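Local coordinates for protein ribose transcriptional regulator (Enterococcus faecium DO, PDB 4RK1) that binds ribose in the cleft of its sugar-binding domain and probably acts as a DNA-binding transcriptional regulator of the LacI family, at residues Phe22-Leu25 against Met26-Ile29; Asp220-Asp223 against Met224-Tyr227; Ala236-Ile239 against Phe240-Gly243. One frame throughout, in Å; residues are numbered along the deposited sequence.

Contact 1: residues Phe22-Leu25 against Met26-Ile29; sequences FSTL and MRGI
Leu25 and Ile29, one helical turn apart, meet side by side: the branch carbon CG of Leu25 lies 4.1 Å from CD1, the end of the longer arm of Ile29, the two chains crossing obliquely. Ile29 turns CG1 beside its own nitrogen (chi1 -69°), which brings that CG1 to 3.5 Å from Leu25 O. The same carbonyl accepts a hydrogen bond from Ile29 N at 3.0 Å. All of this belongs to helix 20-33, the helix of the beta-alpha-beta unit formed with parallel strands 9-14 and 39-44 in the periplasmic-binding-protein fold. Selenomethionine Met26 bends at chi2 and chi3 and packs on Val12 and Leu42 of the sheet, while Leu25 leans on Leu242 of helix 239-255. At the first turn Phe22 leads away from the helix to touch the bound ribose. On a more exposed side, a water 2.8 Å from Thr24 OG1 is weakly bonded to Arg27 NH2 at 2.6 Å; Thr24 OG1 is also hydrogen-bonded to Pro20 O. Arg27 packs as well on Thr18 of the second subunit. Thr24 CG2 approaches the Arg27 guanidinium obliquely, 4.4 Å from NH2.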
loop_
_atom_site.group_PDB
_atom_site.type_symbol
_atom_site.label_atom_id
_atom_site.label_comp_id
_atom_site.label_asym_id
_atom_site.label_seq_id
_atom_site.Cartn_x
_atom_site.Cartn_y
_atom_site.Cartn_z
ATOM N N PHE B 22 4.642 -0.154 -5.545
ATOM C CA PHE B 22 3.997 -0.970 -6.570
ATOM C C PHE B 22 2.522 -0.661 -6.736
ATOM O O PHE B 22 1.997 -0.793 -7.837
ATOM C CB PHE B 22 4.236 -2.454 -6.321
ATOM C CG PHE B 22 5.660 -2.840 -6.508
ATOM C CD1 PHE B 22 6.225 -2.790 -7.769
ATOM C CD2 PHE B 22 6.451 -3.183 -5.428
ATOM C CE1 PHE B 22 7.555 -3.096 -7.955
ATOM C CE2 PHE B 22 7.783 -3.501 -5.608
ATOM C CZ PHE B 22 8.334 -3.447 -6.868
ATOM N N SER B 23 1.856 -0.217 -5.671
ATOM C CA SER B 23 0.459 0.193 -5.820
ATOM C C SER B 23 0.375 1.540 -6.554
ATOM O O SER B 23 -0.509 1.737 -7.380
ATOM C CB SER B 23 -0.295 0.191 -4.485
ATOM O OG SER B 23 0.373 0.938 -3.499
ATOM N N THR B 24 1.315 2.445 -6.307
ATOM C CA THR B 24 1.353 3.694 -7.067
ATOM C C THR B 24 1.735 3.445 -8.528
ATOM O O THR B 24 1.208 4.105 -9.416
ATOM C CB THR B 24 2.288 4.719 -6.414
ATOM O OG1 THR B 24 1.755 5.075 -5.137
ATOM C CG2 THR B 24 2.410 5.968 -7.261
ATOM N N LEU B 25 2.647 2.500 -8.768
ATOM C CA LEU B 25 2.995 2.087 -10.124
ATOM C C LEU B 25 1.750 1.636 -10.864
ATOM O O LEU B 25 1.483 2.065 -11.986
ATOM C CB LEU B 25 3.999 0.943 -10.094
ATOM C CG LEU B 25 4.431 0.407 -11.464
ATOM C CD1 LEU B 25 5.490 1.331 -12.053
ATOM C CD2 LEU B 25 4.971 -1.004 -11.322
HETATM N N MSE B 26 0.990 0.769 -10.212
HETATM C CA MSE B 26 -0.276 0.291 -10.756
HETATM C C MSE B 26 -1.233 1.385 -11.094
HETATM O O MSE B 26 -1.857 1.353 -12.152
HETATM C CB MSE B 26 -0.951 -0.630 -9.755
HETATM C CG MSE B 26 -0.901 -2.028 -10.296
HETATM SE SE MSE B 26 -2.348 -2.140 -11.609
HETATM C CE MSE B 26 -3.628 -2.516 -10.131
ATOM N N ARG B 27 -1.372 2.362 -10.209
ATOM C CA ARG B 27 -2.234 3.522 -10.491
ATOM C C ARG B 27 -1.799 4.273 -11.750
ATOM O O ARG B 27 -2.640 4.731 -12.518
ATOM C CB ARG B 27 -2.276 4.493 -9.299
ATOM C CG ARG B 27 -3.440 4.253 -8.345
ATOM C CD ARG B 27 -3.589 5.379 -7.325
ATOM N NE ARG B 27 -3.806 6.698 -7.934
ATOM C CZ ARG B 27 -2.917 7.695 -7.973
ATOM N NH1 ARG B 27 -3.246 8.839 -8.561
ATOM N NH2 ARG B 27 -1.705 7.572 -7.432
ATOM N N GLY B 28 -0.489 4.412 -11.964
ATOM C CA GLY B 28 0.007 5.070 -13.173
ATOM C C GLY B 28 -0.321 4.277 -14.432
ATOM O O GLY B 28 -0.706 4.841 -15.451
ATOM N N ILE B 29 -0.168 2.960 -14.346
ATOM C CA ILE B 29 -0.540 2.058 -15.437
ATOM C C ILE B 29 -2.035 2.182 -15.755
ATOM O O ILE B 29 -2.405 2.420 -16.906
ATOM C CB ILE B 29 -0.195 0.600 -15.097
ATOM C CG1 ILE B 29 1.327 0.413 -15.075
ATOM C CG2 ILE B 29 -0.828 -0.361 -16.097
ATOM C CD1 ILE B 29 1.782 -0.857 -14.377
HETATM O O HOH W 1 -0.676 6.513 -5.323
#

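Contact 2: residues Asp220-Asp223 against Met224-Tyr227; sequences DNID and MCEY. With RIB (alpha-D-ribofuranose), chain K.
The Tyr227 ring presents its edge to Asp223 O, which lies in the ring plane 3.3 Å from CD1, and Arg201 of the second subunit makes a cation-pi contact with the same ring. The segment holds a short 3-10 turn in the loop between strands 215-218 and 233-236; shortly before it comes the ribose-binding Asp220, and its far side meets the neighbouring subunit. Three successive i to i+3 bonds run through it: Cys225 N to Ile222 O and Glu226 N to Asp223 O, both 3.1 Å, and Tyr227 N to Met224 O at 2.9 Å. Besides meeting Glu226 N and the tyrosine edge, Asp223 O has a water 2.8 Å away, which also lies near Glu226 OE1 and has more acceptors around it than protons to give.

Cys225 SG lies beside its own nitrogen (chi1 -72°), which places the sulfur 3.4 Å from Ile222 O and 4.0 Å from Asn221 CA. Asn221 OD1 is hydrogen-bonded to Arg273, and Ile222 N to Asp193. Met224, a selenomethionine, heads away to Ile228 of the second subunit. At the other end of the segment Asp220 faces the cleft, where its OD1 accepts a hydrogen bond from O3 of the ribose at 2.6 Å.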
loop_
_atom_site.group_PDB
_atom_site.type_symbol
_atom_site.label_atom_id
_atom_site.label_comp_id
_atom_site.label_asym_id
_atom_site.label_seq_id
_atom_site.Cartn_x
_atom_site.Cartn_y
_atom_site.Cartn_z
ATOM N N ASP B 220 12.770 6.081 -3.048
ATOM C CA ASP B 220 11.498 5.940 -3.802
ATOM C C ASP B 220 10.724 7.259 -3.826
ATOM O O ASP B 220 10.223 7.655 -4.863
ATOM C CB ASP B 220 10.548 4.856 -3.269
ATOM C CG ASP B 220 11.007 3.454 -3.586
ATOM O OD1 ASP B 220 11.936 3.273 -4.418
ATOM O OD2 ASP B 220 10.427 2.531 -2.978
ATOM N N ASN B 221 10.634 7.909 -2.667
ATOM C CA ASN B 221 9.715 9.012 -2.432
ATOM C C ASN B 221 8.248 8.588 -2.515
ATOM O O ASN B 221 7.443 9.234 -3.171
ATOM C CB ASN B 221 9.992 10.190 -3.382
ATOM C CG ASN B 221 9.276 11.459 -2.958
ATOM O OD1 ASN B 221 9.226 11.791 -1.773
ATOM N ND2 ASN B 221 8.703 12.163 -3.922
ATOM N N ILE B 222 7.894 7.501 -1.844
ATOM C CA ILE B 222 6.473 7.161 -1.692
ATOM C C ILE B 222 5.812 8.256 -0.850
ATOM O O ILE B 222 6.496 8.976 -0.116
ATOM C CB ILE B 222 6.257 5.734 -1.121
ATOM C CG1 ILE B 222 6.911 5.556 0.263
ATOM C CG2 ILE B 222 6.802 4.697 -2.096
ATOM C CD1 ILE B 222 6.497 4.282 0.976
ATOM N N ASP B 223 4.498 8.421 -1.000
ATOM C CA ASP B 223 3.760 9.521 -0.342
ATOM C C ASP B 223 4.011 9.631 1.165
ATOM O O ASP B 223 4.130 10.739 1.699
ATOM C CB ASP B 223 2.237 9.374 -0.573
ATOM C CG ASP B 223 1.808 9.764 -1.974
ATOM O OD1 ASP B 223 2.645 10.264 -2.750
ATOM O OD2 ASP B 223 0.620 9.569 -2.304
HETATM N N MSE B 224 4.104 8.487 1.842
HETATM C CA MSE B 224 4.286 8.452 3.309
HETATM C C MSE B 224 5.478 9.232 3.818
HETATM O O MSE B 224 5.478 9.675 4.985
HETATM C CB MSE B 224 4.323 6.990 3.776
HETATM C CG MSE B 224 4.163 6.808 5.284
HETATM SE SE MSE B 224 2.314 7.217 5.853
HETATM C CE MSE B 224 2.618 7.692 7.744
ATOM N N CYS B 225 6.489 9.435 2.970
ATOM C CA CYS B 225 7.674 10.248 3.341
ATOM C C CYS B 225 7.321 11.625 3.904
ATOM O O CYS B 225 8.032 12.164 4.745
ATOM C CB CYS B 225 8.579 10.452 2.131
ATOM S SG CYS B 225 9.482 8.996 1.586
ATOM N N GLU B 226 6.215 12.186 3.433
ATOM C CA GLU B 226 5.784 13.512 3.860
ATOM C C GLU B 226 4.868 13.509 5.086
ATOM O O GLU B 226 4.497 14.570 5.578
ATOM C CB GLU B 226 5.104 14.233 2.683
ATOM C CG GLU B 226 6.073 14.490 1.536
ATOM C CD GLU B 226 5.623 15.578 0.585
ATOM O OE1 GLU B 226 4.449 15.568 0.168
ATOM O OE2 GLU B 226 6.455 16.441 0.250
ATOM N N TYR B 227 4.495 12.325 5.564
ATOM C CA TYR B 227 3.572 12.198 6.672
ATOM C C TYR B 227 4.249 11.757 7.960
ATOM O O TYR B 227 3.648 11.831 9.014
ATOM C CB TYR B 227 2.417 11.250 6.303
ATOM C CG TYR B 227 1.544 11.826 5.214
ATOM C CD1 TYR B 227 1.928 11.761 3.884
ATOM C CD2 TYR B 227 0.343 12.470 5.518
ATOM C CE1 TYR B 227 1.151 12.312 2.878
ATOM C CE2 TYR B 227 -0.433 13.026 4.518
ATOM C CZ TYR B 227 -0.033 12.941 3.206
ATOM O OH TYR B 227 -0.827 13.501 2.220
HETATM O O5 RIB K . 10.385 0.140 -2.785
HETATM C C5 RIB K . 10.375 -1.145 -3.420
HETATM C C4 RIB K . 11.596 -1.234 -4.223
HETATM O O4 RIB K . 11.654 -2.484 -4.931
HETATM C C3 RIB K . 11.428 -0.023 -5.128
HETATM O O3 RIB K . 12.546 0.802 -4.860
HETATM C C2 RIB K . 11.335 -0.625 -6.514
HETATM O O2 RIB K . 12.193 0.008 -7.448
HETATM C C1 RIB K . 11.524 -2.145 -6.323
HETATM O O1 RIB K . 12.584 -2.670 -7.099
HETATM O O HOH W 2 3.369 12.806 -0.049
#

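Contact 3: residues Ala236-Ile239 against Phe240-Gly243. With RIB (alpha-D-ribofuranose), chain K.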
loop_
_atom_site.group_PDB
_atom_site.type_symbol
_atom_site.label_atom_id
_atom_site.label_comp_id
_atom_site.label_asym_id
_atom_site.label_seq_id
_atom_site.Cartn_x
_atom_site.Cartn_y
_atom_site.Cartn_z
ATOM N N ALA B 236 13.874 10.310 -5.123
ATOM C CA ALA B 236 12.571 10.144 -5.730
ATOM C C ALA B 236 12.690 9.416 -7.059
ATOM O O ALA B 236 13.394 9.866 -7.940
ATOM C CB ALA B 236 11.906 11.500 -5.948
ATOM N N GLN B 237 12.006 8.283 -7.181
ATOM C CA GLN B 237 11.694 7.700 -8.471
ATOM C C GLN B 237 10.396 8.343 -8.943
ATOM O O GLN B 237 9.529 8.636 -8.124
ATOM C CB GLN B 237 11.480 6.195 -8.344
ATOM C CG GLN B 237 12.722 5.389 -8.021
ATOM C CD GLN B 237 12.492 3.905 -8.213
ATOM O OE1 GLN B 237 12.372 3.144 -7.247
ATOM N NE2 GLN B 237 12.399 3.488 -9.461
ATOM N N PRO B 238 10.246 8.573 -10.258
ATOM C CA PRO B 238 8.979 9.116 -10.752
ATOM C C PRO B 238 7.977 7.963 -10.920
ATOM O O PRO B 238 7.759 7.470 -12.037
ATOM C CB PRO B 238 9.373 9.731 -12.099
ATOM C CG PRO B 238 10.488 8.851 -12.583
ATOM C CD PRO B 238 11.231 8.399 -11.343
ATOM N N ILE B 239 7.379 7.549 -9.810
ATOM C CA ILE B 239 6.721 6.235 -9.712
ATOM C C ILE B 239 5.488 6.162 -10.604
ATOM O O ILE B 239 5.325 5.242 -11.399
ATOM C CB ILE B 239 6.268 5.903 -8.271
ATOM C CG1 ILE B 239 7.414 6.078 -7.272
ATOM C CG2 ILE B 239 5.743 4.468 -8.203
ATOM C CD1 ILE B 239 6.962 6.108 -5.834
ATOM N N PHE B 240 4.617 7.149 -10.454
ATOM C CA PHE B 240 3.377 7.196 -11.210
ATOM C C PHE B 240 3.687 7.278 -12.703
ATOM O O PHE B 240 3.083 6.567 -13.505
ATOM C CB PHE B 240 2.548 8.406 -10.736
ATOM C CG PHE B 240 1.182 8.513 -11.369
ATOM C CD1 PHE B 240 0.115 7.781 -10.878
ATOM C CD2 PHE B 240 0.959 9.386 -12.431
ATOM C CE1 PHE B 240 -1.149 7.903 -11.433
ATOM C CE2 PHE B 240 -0.300 9.501 -13.001
ATOM C CZ PHE B 240 -1.354 8.759 -12.501
ATOM N N GLU B 241 4.641 8.138 -13.063
ATOM C CA GLU B 241 5.057 8.319 -14.461
ATOM C C GLU B 241 5.675 7.067 -15.046
ATOM O O GLU B 241 5.499 6.794 -16.223
ATOM C CB GLU B 241 6.067 9.469 -14.596
ATOM C CG GLU B 241 6.404 9.849 -16.036
ATOM C CD GLU B 241 7.556 10.840 -16.152
ATOM O OE1 GLU B 241 8.012 11.366 -15.119
ATOM O OE2 GLU B 241 8.011 11.093 -17.285
ATOM N N LEU B 242 6.426 6.335 -14.222
ATOM C CA LEU B 242 6.982 5.043 -14.605
ATOM C C LEU B 242 5.868 4.082 -15.015
ATOM O O LEU B 242 5.955 3.410 -16.044
ATOM C CB LEU B 242 7.797 4.465 -13.442
ATOM C CG LEU B 242 8.394 3.074 -13.586
ATOM C CD1 LEU B 242 9.365 3.033 -14.750
ATOM C CD2 LEU B 242 9.086 2.677 -12.290
ATOM N N GLY B 243 4.805 4.047 -14.227
ATOM C CA GLY B 243 3.630 3.245 -14.567
ATOM C C GLY B 243 2.958 3.675 -15.851
ATOM O O GLY B 243 2.665 2.848 -16.716
HETATM O O5 RIB K . 10.385 0.140 -2.785
HETATM C C5 RIB K . 10.375 -1.145 -3.420
HETATM C C4 RIB K . 11.596 -1.234 -4.223
HETATM O O4 RIB K . 11.654 -2.484 -4.931
HETATM C C3 RIB K . 11.428 -0.023 -5.128
HETATM O O3 RIB K . 12.546 0.802 -4.860
HETATM C C2 RIB K . 11.335 -0.625 -6.514
HETATM O O2 RIB K . 12.193 0.008 -7.448
HETATM C C1 RIB K . 11.524 -2.145 -6.323
HETATM O O1 RIB K . 12.584 -2.670 -7.099
#
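Pro238 is the centre of an inverse gamma turn (phi -83°, psi 80°) and at the same time the N-cap of helix 239-255, so the chain leaving strand 233-236 swings sharply into the first helical turn. Its carbonyl takes Leu242 N at 2.8 Å, and Ile239 O then accepts Gly243 N at 3.1 Å. These are the first i to i+4 bonds of the helix. Glu241, three residues on from the proline, extends back alongside it: its CG is anti to the backbone nitrogen (chi1 -172°), and the chain stays straight to the carboxylate, whose OE1 comes 3.7 Å from Pro238 CB. Glu241 CB approaches Pro238 O, also at 3.7 Å. Leu242 CB wedges against both acceptors of the turn, 3.3 Å from Pro238 O and 3.3 Å from Ile239 O, and its side chain packs on Val105 of strand 103-107.

Gln237, just before the turn, belongs to the ribose pocket, and its side chain reaches the sugar from the linker between strand 233-236 and the helix. Ile239 packs on Phe21 of the ribose pocket and on Ile222, while Phe240 leaves the turn for Arg27 and Asp31 on helix 20-33. This linker is one of the connections between the two lobes of the type I periplasmic-binding fold, consistent with a place at the hinge around the sugar.

Glu241 lies near the positive end of the helix dipole, so its negative charge would probably be favoured there, while its OE1 touches the proline by packing against CB and not by a polar bond.

From the N terminus the contacts follow in series, none nested in or crossing another, and each closes only a turn of contiguous chain. Contact 1 lies on helix 20-33 of the N-terminal beta-alpha-beta unit. Contact 2 comes much later, in the loop after strand 215-218, and contact 3 leads out of strand 233-236 into helix 239-255. Contacts 1 and 3 touch where the two helices pack, with Gly28 CA 3.5 Å from Phe240 CE1. Contacts 2 and 3 meet at the adjoining strand ends, Asp220 O lying 3.0 Å from Gln237 N in a probable hydrogen bond. Contacts 1 and 2 do not touch, but Phe22, Asp220 and Gln237 all line the ribose pocket between the lobes.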